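Local coordinates for hypothetical protein (Streptococcus pneumoniae, PDB 2HIY) that is of unknown function but belongs to the DUF1697 family of conserved bacterial proteins and assembles from four copies of its chain, at residues Ala94-Asp99 with Arg169-Phe174; Glu129-Gly134 with Ile138-Phe143; Glu146-Ser149 with Tyr153-Tyr156. All blocks are in the same frame, centred on the assembly; numbering follows the deposited sequence. Where two conformers were deposited one is given.

All three contacts belong to the half of the chain built on the antiparallel sheet of strands 102-108, 129-133, 137-142 and 166-170. Contact 2 is the hairpin at one side of that sheet. Contacts 1 and 2 have their centres about 9 Å apart and touch through Trp95 and Trp96, Trp95 NE1 coming 3.4 Å from Val130 CG2. Contact 3 meets the other face of the hairpin, the centres of contacts 2 and 3 being about 13 Å apart, and there Glu129 OE1 and Tyr153 N are 3.0 Å apart, a probable hydrogen bond. Contacts 1 and 3 do not touch, their nearest atoms being about 6 Å apart. A magnesium ion lies about 11 Å from the Phe143 side chain.

Contact 1 (Ala94-Asp99 with Arg169-Phe174); sequences AWWSRD and RNAKTF
Trp96 drives its indole between Ala171 and Phe174 at the start of helix 171-182. With CG anti to the backbone N (chi1 -177°), the ring reaches out of the 3-10 turn 94-97 and lays its CZ2 3.8 Å from the methyl CB of Ala171. The same rim of the indole is turned to a face of Phe174 in an offset edge-to-face pair, the five-membered ring and the phenyl having centroids 5.4 Å apart and planes at 77°. Trp96 CZ2 lies over one face of the phenyl, toward its rim, and Trp96 NE1 comes 3.9 Å from Phe174 CE2. This is the tight part, and Phe85, Phe105 and Phe139 of the same chain add further rings around it. The solvent side is looser: Ser97, Arg98 and Asp99 are exposed, and Lys172, exposed as well, forms a salt bridge through NZ with Asp115 of the second subunit. The helix start is capped by Asn170, whose OD1 accepts from Thr173 N at 2.8 Å and from Thr173 OG1 at 3.0 Å. The arrangement is an Asn N-cap at a strand-to-helix junction, with a loop tryptophan packed on the first turn.

Contact 2 (Glu129-Gly134 with Ile138-Phe143); sequences EVLYFG and IFWGKF
Ile138 lies side by side with Phe133 across a non-hydrogen-bonded pair, its CD1 3.8 Å from Phe133 CE1, while its CG2 branch reaches the flank of Leu131. Phe139, on the other face, forms a hydrogen-bonded pair with Tyr132: Tyr132 N donates to Phe139 O and Phe139 N to Tyr132 O. Their side chains run side by side, Phe139 CD2 meeting the edge of the Tyr132 ring at CD2, 4.0 Å away, and Trp96 and Phe105 come edge-to-face to Phe139. Trp140 returns to the face of Ile138, its ring edge-to-face with Tyr153 of helix 152-156. Leu131 CD2 sits over the centre of the Trp140 six-membered ring in a CH-pi contact, 3.7 Å from the centroid. The indole NE1 donates to Glu129 OE1 at 2.8 Å, meeting the anti side of the carboxylate with an N-H...O angle of 151°. Glu129 OE1 also accepts from Tyr153 N and OE2 from Ala152 N, which ties the hairpin to the start of helix 152-156; OE2 also accepts from Lys127 N, just before the strand. Strands 129-133 and 137-142 form this antiparallel beta hairpin, their segment axes at 172°, with 129-133 at the edge of the four-stranded sheet within the chain. Gly141 pairs with Val130 through two backbone bonds, and Val130 CG1 lies over its bare backbone. Lys142 folds back, bent at chi2 and chi3, and its NZ donates to Trp140 O at 2.9 Å as well as forming a salt bridge with Asp104. Phe143 crosses the Val130 side chain at about a right angle, CZ 3.8 Å from Val130 CG1, while its ring edge meets Glu129 N.

Contact 3 (Glu146-Ser149 with Tyr153-Tyr156); sequences ESYS and YHKY
Tyr148 and Ser149 close over His154 where the loop after the hairpin of strands 129-133 and 137-142 turns into the short helix 152-156, a strand-loop-helix connection at the surface. Ahead of them in the loop, Ser147 is anchored by its OG to Asp128, next to the first hairpin strand, and this tethers the loop just before it meets the helix. Tyr148 and His154 carry the largest shares of the contact. A chi1 of 176° turns Tyr148 CG away from its own backbone N and sends the ring across to the helix, at about a right angle to the His154 side chain. The two rings are oblique, centroids 5.3 Å apart and planes at 50°, with Tyr148 CE2 3.6 Å from His154 ND1. His154 CB also sits off-centre over the phenol as a CH-pi contact. Beyond it, Tyr148 OH comes to the edge of the Tyr153 ring, near its plane and 3.4 Å from CD2, while Arg102 makes a cation-pi contact with the Tyr148 ring. The carbonyl of Tyr148 accepts from Thr151 OG1, and the same hydroxyl is bonded to His154 N, so one threonine joins loop and helix start. Ser149 takes the outer side: its O lies near the plane of the imidazole, at the edge by His154 CD2, 3.3 Å away, and near Lys155 CG at 3.5 Å. His154 also has partners beyond the loop: its ring meets that of His70 of the third subunit, and its backbone O is bonded to a glycerol, probably from the crystallisation liquor. A water lying in the planes of both rings bridges the pair, 2.7 Å from Tyr148 OH and 2.7 Å from His154 ND1.

Contact 1 (Ala94-Asp99 with Arg169-Phe174)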
ATOM      1  N   ALA D  94     -22.100  27.893 -10.943  1.00 12.16           N
ATOM      2  CA  ALA D  94     -23.342  27.396 -10.332  1.00 12.71           C
ATOM      3  C   ALA D  94     -23.202  25.927  -9.973  1.00 12.95           C
ATOM      4  O   ALA D  94     -23.754  25.457  -8.955  1.00 13.89           O
ATOM      5  CB  ALA D  94     -24.515  27.631 -11.255  1.00 13.47           C
ATOM      6  N   TRP D  95     -22.411  25.186 -10.736  1.00 12.21           N
ATOM      7  CA  TRP D  95     -22.274  23.753 -10.477  1.00 12.49           C
ATOM      8  C   TRP D  95     -21.382  23.476  -9.277  1.00 13.39           C
ATOM      9  O   TRP D  95     -21.383  22.366  -8.741  1.00 13.26           O
ATOM     10  CB  TRP D  95     -21.765  23.033 -11.728  1.00 13.40           C
ATOM     11  CG  TRP D  95     -20.535  23.649 -12.364  1.00 11.83           C
ATOM     12  CD1 TRP D  95     -20.515  24.487 -13.448  1.00 12.62           C
ATOM     13  CD2 TRP D  95     -19.171  23.424 -11.999  1.00 12.05           C
ATOM     14  NE1 TRP D  95     -19.213  24.813 -13.773  1.00 12.57           N
ATOM     15  CE2 TRP D  95     -18.381  24.174 -12.894  1.00 12.13           C
ATOM     16  CE3 TRP D  95     -18.532  22.675 -10.998  1.00 11.31           C
ATOM     17  CZ2 TRP D  95     -16.979  24.174 -12.839  1.00 12.13           C
ATOM     18  CZ3 TRP D  95     -17.137  22.690 -10.954  1.00 12.84           C
ATOM     19  CH2 TRP D  95     -16.391  23.444 -11.856  1.00 12.69           C
ATOM     20  N   TRP D  96     -20.627  24.474  -8.826  1.00 13.60           N
ATOM     21  CA  TRP D  96     -19.705  24.255  -7.723  1.00 14.11           C
ATOM     22  C   TRP D  96     -20.425  23.915  -6.435  1.00 15.23           C
ATOM     23  O   TRP D  96     -19.845  23.270  -5.552  1.00 16.06           O
ATOM     24  CB  TRP D  96     -18.832  25.498  -7.548  1.00 14.94           C
ATOM     25  CG  TRP D  96     -17.755  25.450  -6.489  1.00 12.88           C
ATOM     26  CD1 TRP D  96     -17.719  26.169  -5.350  1.00 16.02           C
ATOM     27  CD2 TRP D  96     -16.532  24.703  -6.557  1.00 12.89           C
ATOM     28  NE1 TRP D  96     -16.549  25.915  -4.661  1.00 14.77           N
ATOM     29  CE2 TRP D  96     -15.817  24.998  -5.367  1.00 12.82           C
ATOM     30  CE3 TRP D  96     -15.988  23.801  -7.480  1.00 13.18           C
ATOM     31  CZ2 TRP D  96     -14.551  24.470  -5.112  1.00 14.86           C
ATOM     32  CZ3 TRP D  96     -14.750  23.250  -7.207  1.00 12.72           C
ATOM     33  CH2 TRP D  96     -14.043  23.581  -6.021  1.00 13.74           C
ATOM     34  N   SER D  97     -21.672  24.330  -6.285  0.50 15.18           N
ATOM     35  CA  SER D  97     -22.397  23.988  -5.068  0.50 15.28           C
ATOM     36  C   SER D  97     -23.176  22.671  -5.158  0.50 15.42           C
ATOM     37  O   SER D  97     -23.700  22.203  -4.148  0.50 15.64           O
ATOM     38  CB  SER D  97     -23.329  25.130  -4.649  0.50 15.36           C
ATOM     39  OG  SER D  97     -24.282  25.379  -5.655  0.50 14.66           O
ATOM     40  N   ARG D  98     -23.244  22.071  -6.350  1.00 15.22           N
ATOM     41  CA  ARG D  98     -24.038  20.861  -6.569  1.00 14.28           C
ATOM     42  C   ARG D  98     -23.292  19.583  -6.163  1.00 15.14           C
ATOM     43  O   ARG D  98     -22.070  19.601  -5.973  1.00 14.68           O
ATOM     44  CB  ARG D  98     -24.442  20.750  -8.037  1.00 15.06           C
ATOM     45  CG  ARG D  98     -25.310  21.884  -8.489  1.00 14.82           C
ATOM     46  CD  ARG D  98     -25.755  21.628  -9.924  1.00 15.43           C
ATOM     47  NE  ARG D  98     -26.501  22.809 -10.337  1.00 16.58           N
ATOM     48  CZ  ARG D  98     -26.206  23.565 -11.401  1.00 12.71           C
ATOM     49  NH1 ARG D  98     -25.258  23.185 -12.250  1.00 12.50           N
ATOM     50  NH2 ARG D  98     -26.909  24.667 -11.609  1.00 15.29           N
ATOM     51  N   ASP D  99     -24.031  18.477  -6.090  1.00 16.58           N
ATOM     52  CA  ASP D  99     -23.503  17.218  -5.554  1.00 17.95           C
ATOM     53  C   ASP D  99     -22.761  16.387  -6.594  1.00 17.94           C
ATOM     54  O   ASP D  99     -23.113  15.237  -6.861  1.00 19.46           O
ATOM     55  CB  ASP D  99     -24.678  16.419  -4.982  1.00 19.14           C
ATOM     56  CG  ASP D  99     -24.240  15.184  -4.213  1.00 23.55           C
ATOM     57  OD1 ASP D  99     -23.116  15.173  -3.654  1.00 27.36           O
ATOM     58  OD2 ASP D  99     -25.047  14.228  -4.172  1.00 27.46           O
ATOM     59  N   ARG D 169      -6.734  21.434  -3.708  1.00 13.53           N
ATOM     60  CA  ARG D 169      -7.537  21.207  -2.509  1.00 13.47           C
ATOM     61  C   ARG D 169      -8.935  20.805  -2.907  1.00 13.84           C
ATOM     62  O   ARG D 169      -9.473  21.305  -3.892  1.00 13.55           O
ATOM     63  CB  ARG D 169      -7.625  22.495  -1.669  1.00 13.39           C
ATOM     64  CG  ARG D 169      -6.248  23.006  -1.155  1.00 14.19           C
ATOM     65  CD  ARG D 169      -5.719  22.039  -0.092  1.00 15.25           C
ATOM     66  NE  ARG D 169      -4.462  22.462   0.550  1.00 14.51           N
ATOM     67  CZ  ARG D 169      -3.246  22.065   0.197  1.00 14.71           C
ATOM     68  NH1 ARG D 169      -3.064  21.268  -0.837  1.00 17.17           N
ATOM     69  NH2 ARG D 169      -2.197  22.508   0.890  1.00 16.54           N
ATOM     70  N   ASN D 170      -9.539  19.899  -2.179  1.00 12.78           N
ATOM     71  CA  ASN D 170     -10.926  19.579  -2.468  1.00 13.79           C
ATOM     72  C   ASN D 170     -11.853  20.732  -2.087  1.00 13.45           C
ATOM     73  O   ASN D 170     -11.457  21.695  -1.404  1.00 13.32           O
ATOM     74  CB  ASN D 170     -11.346  18.225  -1.893  1.00 14.59           C
ATOM     75  CG  ASN D 170     -11.279  18.168  -0.391  1.00 15.60           C
ATOM     76  OD1 ASN D 170     -11.611  19.126   0.301  1.00 18.78           O
ATOM     77  ND2 ASN D 170     -10.930  16.988   0.129  1.00 20.44           N
ATOM     78  N   ALA D 171     -13.102  20.658  -2.551  1.00 12.93           N
ATOM     79  CA  ALA D 171     -14.030  21.725  -2.282  1.00 13.89           C
ATOM     80  C   ALA D 171     -14.285  21.957  -0.809  1.00 14.40           C
ATOM     81  O   ALA D 171     -14.522  23.082  -0.396  1.00 14.65           O
ATOM     82  CB  ALA D 171     -15.350  21.468  -3.001  1.00 15.49           C
ATOM     83  N   LYS D 172     -14.284  20.889  -0.019  1.00 14.97           N
ATOM     84  CA  LYS D 172     -14.501  21.048   1.414  1.00 16.51           C
ATOM     85  C   LYS D 172     -13.353  21.836   2.054  1.00 15.87           C
ATOM     86  O   LYS D 172     -13.591  22.718   2.899  1.00 16.44           O
ATOM     87  CB  LYS D 172     -14.707  19.682   2.071  1.00 18.02           C
ATOM     88  CG  LYS D 172     -16.086  19.109   1.784  1.00 22.89           C
ATOM     89  CD  LYS D 172     -16.412  17.891   2.637  1.00 27.97           C
ATOM     90  CE  LYS D 172     -17.914  17.590   2.621  1.00 28.56           C
ATOM     91  NZ  LYS D 172     -18.430  17.302   1.260  1.00 29.90           N
ATOM     92  N   THR D 173     -12.120  21.559   1.629  1.00 15.08           N
ATOM     93  CA  THR D 173     -10.971  22.302   2.145  1.00 15.58           C
ATOM     94  C   THR D 173     -10.911  23.734   1.606  1.00 15.58           C
ATOM     95  O   THR D 173     -10.531  24.664   2.322  1.00 15.67           O
ATOM     96  CB  THR D 173      -9.679  21.527   1.878  1.00 16.68           C
ATOM     97  OG1 THR D 173      -9.822  20.201   2.414  1.00 19.02           O
ATOM     98  CG2 THR D 173      -8.468  22.214   2.499  1.00 17.37           C
ATOM     99  N   PHE D 174     -11.324  23.920   0.343  1.00 14.69           N
ATOM    100  CA  PHE D 174     -11.483  25.268  -0.210  1.00 14.06           C
ATOM    101  C   PHE D 174     -12.400  26.077   0.731  1.00 14.47           C
ATOM    102  O   PHE D 174     -12.062  27.197   1.114  1.00 15.13           O
ATOM    103  CB  PHE D 174     -12.075  25.129  -1.621  1.00 14.87           C
ATOM    104  CG  PHE D 174     -12.407  26.418  -2.307  1.00 12.98           C
ATOM    105  CD1 PHE D 174     -11.506  27.005  -3.192  1.00 15.08           C
ATOM    106  CD2 PHE D 174     -13.663  26.998  -2.133  1.00 14.07           C
ATOM    107  CE1 PHE D 174     -11.853  28.160  -3.875  1.00 14.73           C
ATOM    108  CE2 PHE D 174     -13.995  28.149  -2.811  1.00 13.88           C
ATOM    109  CZ  PHE D 174     -13.096  28.728  -3.674  1.00 15.69           C
TER

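Contact 2 (Glu129-Gly134 with Ile138-Phe143)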
ATOM      1  N   GLU D 129     -16.853  15.876 -16.936  1.00 10.94           N
ATOM      2  CA  GLU D 129     -16.268  16.848 -16.038  1.00 11.04           C
ATOM      3  C   GLU D 129     -16.522  18.226 -16.576  1.00 11.31           C
ATOM      4  O   GLU D 129     -16.892  18.396 -17.750  1.00 11.54           O
ATOM      5  CB  GLU D 129     -14.749  16.593 -15.909  1.00 11.67           C
ATOM      6  CG  GLU D 129     -13.975  16.891 -17.190  1.00 11.82           C
ATOM      7  CD  GLU D 129     -12.702  16.101 -17.277  1.00 11.67           C
ATOM      8  OE1 GLU D 129     -11.829  16.260 -16.388  1.00 11.93           O
ATOM      9  OE2 GLU D 129     -12.572  15.282 -18.209  1.00 11.89           O
ATOM     10  N   VAL D 130     -16.247  19.207 -15.725  0.50 11.20           N
ATOM     11  CA  VAL D 130     -16.485  20.601 -16.030  0.50 10.18           C
ATOM     12  C   VAL D 130     -15.437  21.426 -15.287  0.50 10.74           C
ATOM     13  O   VAL D 130     -15.123  21.145 -14.123  0.50 10.11           O
ATOM     14  CB  VAL D 130     -17.911  21.019 -15.621  0.50 11.81           C
ATOM     15  CG1 VAL D 130     -18.121  20.831 -14.113  0.50 11.21           C
ATOM     16  CG2 VAL D 130     -18.208  22.459 -16.070  0.50 10.60           C
ATOM     17  N   LEU D 131     -14.876  22.430 -15.943  1.00 10.86           N
ATOM     18  CA  LEU D 131     -13.910  23.267 -15.244  1.00 10.84           C
ATOM     19  C   LEU D 131     -14.137  24.726 -15.575  1.00 11.24           C
ATOM     20  O   LEU D 131     -14.674  25.037 -16.656  1.00 12.20           O
ATOM     21  CB  LEU D 131     -12.446  22.821 -15.495  1.00 12.55           C
ATOM     22  CG  LEU D 131     -11.935  22.930 -16.941  1.00 12.14           C
ATOM     23  CD1 LEU D 131     -11.279  24.297 -17.216  1.00 13.84           C
ATOM     24  CD2 LEU D 131     -10.880  21.881 -17.186  1.00 12.69           C
ATOM     25  N   TYR D 132     -13.686  25.605 -14.697  1.00 11.70           N
ATOM     26  CA  TYR D 132     -13.840  27.028 -14.895  1.00 11.29           C
ATOM     27  C   TYR D 132     -12.579  27.715 -14.394  1.00 11.54           C
ATOM     28  O   TYR D 132     -12.140  27.438 -13.286  1.00 12.06           O
ATOM     29  CB  TYR D 132     -15.087  27.541 -14.163  1.00 11.95           C
ATOM     30  CG  TYR D 132     -15.351  29.011 -14.385  1.00 13.80           C
ATOM     31  CD1 TYR D 132     -16.115  29.414 -15.467  1.00 13.26           C
ATOM     32  CD2 TYR D 132     -14.818  29.989 -13.545  1.00 15.86           C
ATOM     33  CE1 TYR D 132     -16.367  30.753 -15.701  1.00 15.28           C
ATOM     34  CE2 TYR D 132     -15.044  31.343 -13.790  1.00 16.15           C
ATOM     35  CZ  TYR D 132     -15.812  31.691 -14.878  1.00 15.03           C
ATOM     36  OH  TYR D 132     -16.080  33.032 -15.127  1.00 19.29           O
ATOM     37  N   PHE D 133     -12.021  28.635 -15.172  1.00 11.79           N
ATOM     38  CA  PHE D 133     -10.815  29.339 -14.777  1.00 12.76           C
ATOM     39  C   PHE D 133     -11.185  30.533 -13.922  1.00 12.81           C
ATOM     40  O   PHE D 133     -11.731  31.514 -14.446  1.00 14.38           O
ATOM     41  CB  PHE D 133     -10.063  29.810 -16.043  1.00 13.15           C
ATOM     42  CG  PHE D 133      -9.514  28.680 -16.853  1.00 13.14           C
ATOM     43  CD1 PHE D 133      -8.391  27.970 -16.449  1.00 14.28           C
ATOM     44  CD2 PHE D 133     -10.129  28.318 -18.043  1.00 14.93           C
ATOM     45  CE1 PHE D 133      -7.925  26.906 -17.207  1.00 13.80           C
ATOM     46  CE2 PHE D 133      -9.638  27.255 -18.809  1.00 15.11           C
ATOM     47  CZ  PHE D 133      -8.523  26.548 -18.370  1.00 14.53           C
ATOM     48  N   GLY D 134     -10.928  30.450 -12.614  1.00 13.15           N
ATOM     49  CA  GLY D 134     -11.205  31.555 -11.697  1.00 13.74           C
ATOM     50  C   GLY D 134     -10.002  32.473 -11.583  1.00 14.70           C
ATOM     51  O   GLY D 134      -9.023  32.350 -12.319  1.00 17.14           O
ATOM     52  N   ILE D 138      -8.284  27.079 -10.605  1.00 11.39           N
ATOM     53  CA  ILE D 138      -9.233  26.397 -11.507  1.00 12.01           C
ATOM     54  C   ILE D 138     -10.225  25.592 -10.682  1.00 11.41           C
ATOM     55  O   ILE D 138      -9.818  24.758  -9.863  1.00 11.71           O
ATOM     56  CB  ILE D 138      -8.499  25.418 -12.457  1.00 12.35           C
ATOM     57  CG1 ILE D 138      -7.380  26.158 -13.186  1.00 14.59           C
ATOM     58  CG2 ILE D 138      -9.487  24.802 -13.467  1.00 13.13           C
ATOM     59  CD1 ILE D 138      -6.496  25.253 -14.041  1.00 15.26           C
ATOM     60  N   PHE D 139     -11.529  25.854 -10.846  1.00 10.70           N
ATOM     61  CA  PHE D 139     -12.550  24.963 -10.313  1.00 10.73           C
ATOM     62  C   PHE D 139     -12.688  23.770 -11.246  1.00 10.79           C
ATOM     63  O   PHE D 139     -12.825  23.966 -12.452  1.00 11.32           O
ATOM     64  CB  PHE D 139     -13.921  25.662 -10.303  1.00 10.98           C
ATOM     65  CG  PHE D 139     -13.979  26.974  -9.545  1.00 10.69           C
ATOM     66  CD1 PHE D 139     -14.337  26.977  -8.200  1.00 10.27           C
ATOM     67  CD2 PHE D 139     -13.745  28.208 -10.186  1.00 10.47           C
ATOM     68  CE1 PHE D 139     -14.445  28.183  -7.493  1.00 11.10           C
ATOM     69  CE2 PHE D 139     -13.836  29.399  -9.489  1.00 11.88           C
ATOM     70  CZ  PHE D 139     -14.211  29.383  -8.135  1.00 12.45           C
ATOM     71  N   TRP D 140     -12.706  22.546 -10.725  1.00 11.40           N
ATOM     72  CA  TRP D 140     -12.765  21.385 -11.625  1.00 10.57           C
ATOM     73  C   TRP D 140     -13.596  20.308 -10.993  1.00 11.38           C
ATOM     74  O   TRP D 140     -13.235  19.727  -9.940  1.00 12.17           O
ATOM     75  CB  TRP D 140     -11.351  20.915 -11.927  1.00 11.71           C
ATOM     76  CG  TRP D 140     -11.163  20.062 -13.125  1.00 11.60           C
ATOM     77  CD1 TRP D 140     -12.038  19.172 -13.717  1.00 11.92           C
ATOM     78  CD2 TRP D 140      -9.972  20.018 -13.909  1.00 11.11           C
ATOM     79  NE1 TRP D 140     -11.460  18.573 -14.830  1.00 11.08           N
ATOM     80  CE2 TRP D 140     -10.186  19.086 -14.965  1.00 11.58           C
ATOM     81  CE3 TRP D 140      -8.733  20.679 -13.830  1.00 12.01           C
ATOM     82  CZ2 TRP D 140      -9.197  18.802 -15.929  1.00 11.58           C
ATOM     83  CZ3 TRP D 140      -7.751  20.398 -14.786  1.00 13.02           C
ATOM     84  CH2 TRP D 140      -8.001  19.469 -15.822  1.00 11.97           C
ATOM     85  N   GLY D 141     -14.765  20.057 -11.586  1.00 10.50           N
ATOM     86  CA  GLY D 141     -15.743  19.114 -11.041  1.00 10.55           C
ATOM     87  C   GLY D 141     -15.777  17.885 -11.923  1.00 10.89           C
ATOM     88  O   GLY D 141     -15.685  17.981 -13.148  1.00 11.50           O
ATOM     89  N   LYS D 142     -15.891  16.733 -11.278  1.00 11.56           N
ATOM     90  CA  LYS D 142     -16.056  15.475 -11.986  1.00 11.62           C
ATOM     91  C   LYS D 142     -17.395  14.877 -11.541  1.00 11.31           C
ATOM     92  O   LYS D 142     -17.658  14.717 -10.348  1.00 11.88           O
ATOM     93  CB  LYS D 142     -14.878  14.525 -11.657  1.00 12.62           C
ATOM     94  CG  LYS D 142     -13.521  14.881 -12.321  1.00 12.50           C
ATOM     95  CD  LYS D 142     -12.823  16.130 -11.799  1.00 12.90           C
ATOM     96  CE  LYS D 142     -12.530  16.090 -10.328  1.00 13.72           C
ATOM     97  NZ  LYS D 142     -11.651  17.253  -9.947  1.00 16.26           N
ATOM     98  N   PHE D 143     -18.255  14.538 -12.497  1.00 10.91           N
ATOM     99  CA  PHE D 143     -19.652  14.261 -12.151  1.00 10.88           C
ATOM    100  C   PHE D 143     -19.877  12.964 -11.454  1.00 11.82           C
ATOM    101  O   PHE D 143     -20.767  12.898 -10.589  1.00 13.75           O
ATOM    102  CB  PHE D 143     -20.542  14.363 -13.379  1.00 12.04           C
ATOM    103  CG  PHE D 143     -20.673  15.757 -13.890  1.00 11.65           C
ATOM    104  CD1 PHE D 143     -21.472  16.663 -13.212  1.00 13.50           C
ATOM    105  CD2 PHE D 143     -20.011  16.180 -15.027  1.00 12.27           C
ATOM    106  CE1 PHE D 143     -21.595  17.984 -13.662  1.00 14.36           C
ATOM    107  CE2 PHE D 143     -20.123  17.512 -15.502  1.00 13.25           C
ATOM    108  CZ  PHE D 143     -20.919  18.403 -14.795  1.00 12.97           C
TER

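Contact 3 (Glu146-Ser149 with Tyr153-Tyr156)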
ATOM      1  N   GLU D 146     -18.394   6.576 -11.486  0.50 13.84           N
ATOM      2  CA  GLU D 146     -18.354   5.554 -12.539  0.50 14.70           C
ATOM      3  C   GLU D 146     -17.624   5.995 -13.814  0.50 13.83           C
ATOM      4  O   GLU D 146     -17.169   5.144 -14.586  0.50 13.70           O
ATOM      5  CB  GLU D 146     -19.763   5.071 -12.875  0.50 14.94           C
ATOM      6  CG  GLU D 146     -19.864   4.084 -14.044  0.50 19.10           C
ATOM      7  CD  GLU D 146     -20.523   4.688 -15.275  0.50 24.05           C
ATOM      8  OE1 GLU D 146     -20.016   5.707 -15.797  0.50 27.68           O
ATOM      9  OE2 GLU D 146     -21.555   4.140 -15.726  0.50 26.95           O
ATOM     10  N   SER D 147     -17.497   7.308 -14.029  1.00 13.10           N
ATOM     11  CA  SER D 147     -16.812   7.828 -15.195  1.00 13.04           C
ATOM     12  C   SER D 147     -15.507   8.513 -14.822  1.00 12.42           C
ATOM     13  O   SER D 147     -14.812   9.005 -15.717  1.00 12.49           O
ATOM     14  CB  SER D 147     -17.730   8.825 -15.892  1.00 13.57           C
ATOM     15  OG  SER D 147     -17.988   9.873 -14.963  1.00 12.62           O
ATOM     16  N   TYR D 148     -15.165   8.555 -13.546  1.00 12.11           N
ATOM     17  CA  TYR D 148     -14.027   9.333 -13.102  1.00 11.92           C
ATOM     18  C   TYR D 148     -12.714   8.920 -13.792  1.00 12.34           C
ATOM     19  O   TYR D 148     -11.890   9.783 -14.158  1.00 11.52           O
ATOM     20  CB  TYR D 148     -13.892   9.251 -11.567  1.00 12.41           C
ATOM     21  CG  TYR D 148     -12.683   9.955 -11.053  1.00 11.74           C
ATOM     22  CD1 TYR D 148     -12.716  11.322 -10.872  1.00 13.69           C
ATOM     23  CD2 TYR D 148     -11.473   9.277 -10.820  1.00 13.54           C
ATOM     24  CE1 TYR D 148     -11.577  12.015 -10.440  1.00 14.94           C
ATOM     25  CE2 TYR D 148     -10.344   9.969 -10.384  1.00 14.14           C
ATOM     26  CZ  TYR D 148     -10.412  11.339 -10.203  1.00 14.64           C
ATOM     27  OH  TYR D 148      -9.284  12.052  -9.783  1.00 16.24           O
ATOM     28  N   SER D 149     -12.503   7.623 -13.958  1.00 12.34           N
ATOM     29  CA  SER D 149     -11.221   7.160 -14.512  1.00 13.18           C
ATOM     30  C   SER D 149     -11.051   7.532 -15.993  1.00 13.50           C
ATOM     31  O   SER D 149      -9.943   7.434 -16.510  1.00 14.85           O
ATOM     32  CB  SER D 149     -11.069   5.640 -14.350  1.00 14.22           C
ATOM     33  OG  SER D 149     -11.958   4.942 -15.178  1.00 16.42           O
ATOM     34  N   TYR D 153      -9.056  15.086 -15.923  1.00 12.42           N
ATOM     35  CA  TYR D 153      -8.474  15.321 -14.606  1.00 12.51           C
ATOM     36  C   TYR D 153      -7.666  14.106 -14.149  1.00 13.25           C
ATOM     37  O   TYR D 153      -6.485  14.238 -13.746  1.00 14.38           O
ATOM     38  CB  TYR D 153      -9.590  15.632 -13.598  1.00 12.41           C
ATOM     39  CG  TYR D 153      -9.086  16.036 -12.242  1.00 12.46           C
ATOM     40  CD1 TYR D 153      -8.787  17.367 -11.986  1.00 16.23           C
ATOM     41  CD2 TYR D 153      -8.929  15.110 -11.207  1.00 13.43           C
ATOM     42  CE1 TYR D 153      -8.282  17.779 -10.743  1.00 16.99           C
ATOM     43  CE2 TYR D 153      -8.416  15.504  -9.952  1.00 14.36           C
ATOM     44  CZ  TYR D 153      -8.125  16.835  -9.735  1.00 15.54           C
ATOM     45  OH  TYR D 153      -7.649  17.193  -8.485  1.00 17.46           O
ATOM     46  N   HIS D 154      -8.281  12.941 -14.209  1.00 12.32           N
ATOM     47  CA  HIS D 154      -7.596  11.727 -13.801  1.00 12.74           C
ATOM     48  C   HIS D 154      -6.489  11.315 -14.750  1.00 12.91           C
ATOM     49  O   HIS D 154      -5.375  10.957 -14.296  1.00 13.31           O
ATOM     50  CB  HIS D 154      -8.601  10.592 -13.684  1.00 12.78           C
ATOM     51  CG  HIS D 154      -7.957   9.285 -13.396  1.00 13.15           C
ATOM     52  ND1 HIS D 154      -7.323   9.041 -12.190  1.00 14.57           N
ATOM     53  CD2 HIS D 154      -7.801   8.180 -14.156  1.00 14.11           C
ATOM     54  CE1 HIS D 154      -6.812   7.819 -12.229  1.00 15.20           C
ATOM     55  NE2 HIS D 154      -7.097   7.270 -13.398  1.00 14.76           N
ATOM     56  N   LYS D 155      -6.800  11.290 -16.056  1.00 13.28           N
ATOM     57  CA  LYS D 155      -5.868  10.699 -17.021  1.00 14.20           C
ATOM     58  C   LYS D 155      -4.665  11.538 -17.298  1.00 13.49           C
ATOM     59  O   LYS D 155      -3.618  10.959 -17.653  1.00 14.16           O
ATOM     60  CB  LYS D 155      -6.565  10.434 -18.340  1.00 15.30           C
ATOM     61  CG  LYS D 155      -7.594   9.314 -18.204  1.00 18.52           C
ATOM     62  CD  LYS D 155      -8.381   9.138 -19.487  1.00 20.45           C
ATOM     63  CE  LYS D 155      -7.484   8.717 -20.630  1.00 24.71           C
ATOM     64  NZ  LYS D 155      -8.312   8.469 -21.850  1.00 28.37           N
ATOM     65  N   TYR D 156      -4.782  12.869 -17.202  1.00 13.91           N
ATOM     66  CA  TYR D 156      -3.743  13.723 -17.750  1.00 14.43           C
ATOM     67  C   TYR D 156      -3.037  14.642 -16.808  1.00 14.47           C
ATOM     68  O   TYR D 156      -1.991  15.147 -17.181  1.00 14.72           O
ATOM     69  CB  TYR D 156      -4.253  14.571 -18.936  1.00 15.89           C
ATOM     70  CG  TYR D 156      -4.970  13.797 -20.008  1.00 17.62           C
ATOM     71  CD1 TYR D 156      -4.430  12.629 -20.547  1.00 20.02           C
ATOM     72  CD2 TYR D 156      -6.208  14.225 -20.470  1.00 19.16           C
ATOM     73  CE1 TYR D 156      -5.114  11.907 -21.546  1.00 21.81           C
ATOM     74  CE2 TYR D 156      -6.890  13.517 -21.460  1.00 20.58           C
ATOM     75  CZ  TYR D 156      -6.339  12.361 -21.976  1.00 20.75           C
ATOM     76  OH  TYR D 156      -7.015  11.651 -22.949  1.00 24.18           O
TER
HETATM   77  O   HOH W   1      -7.064  10.614  -9.977  1.00 17.45           O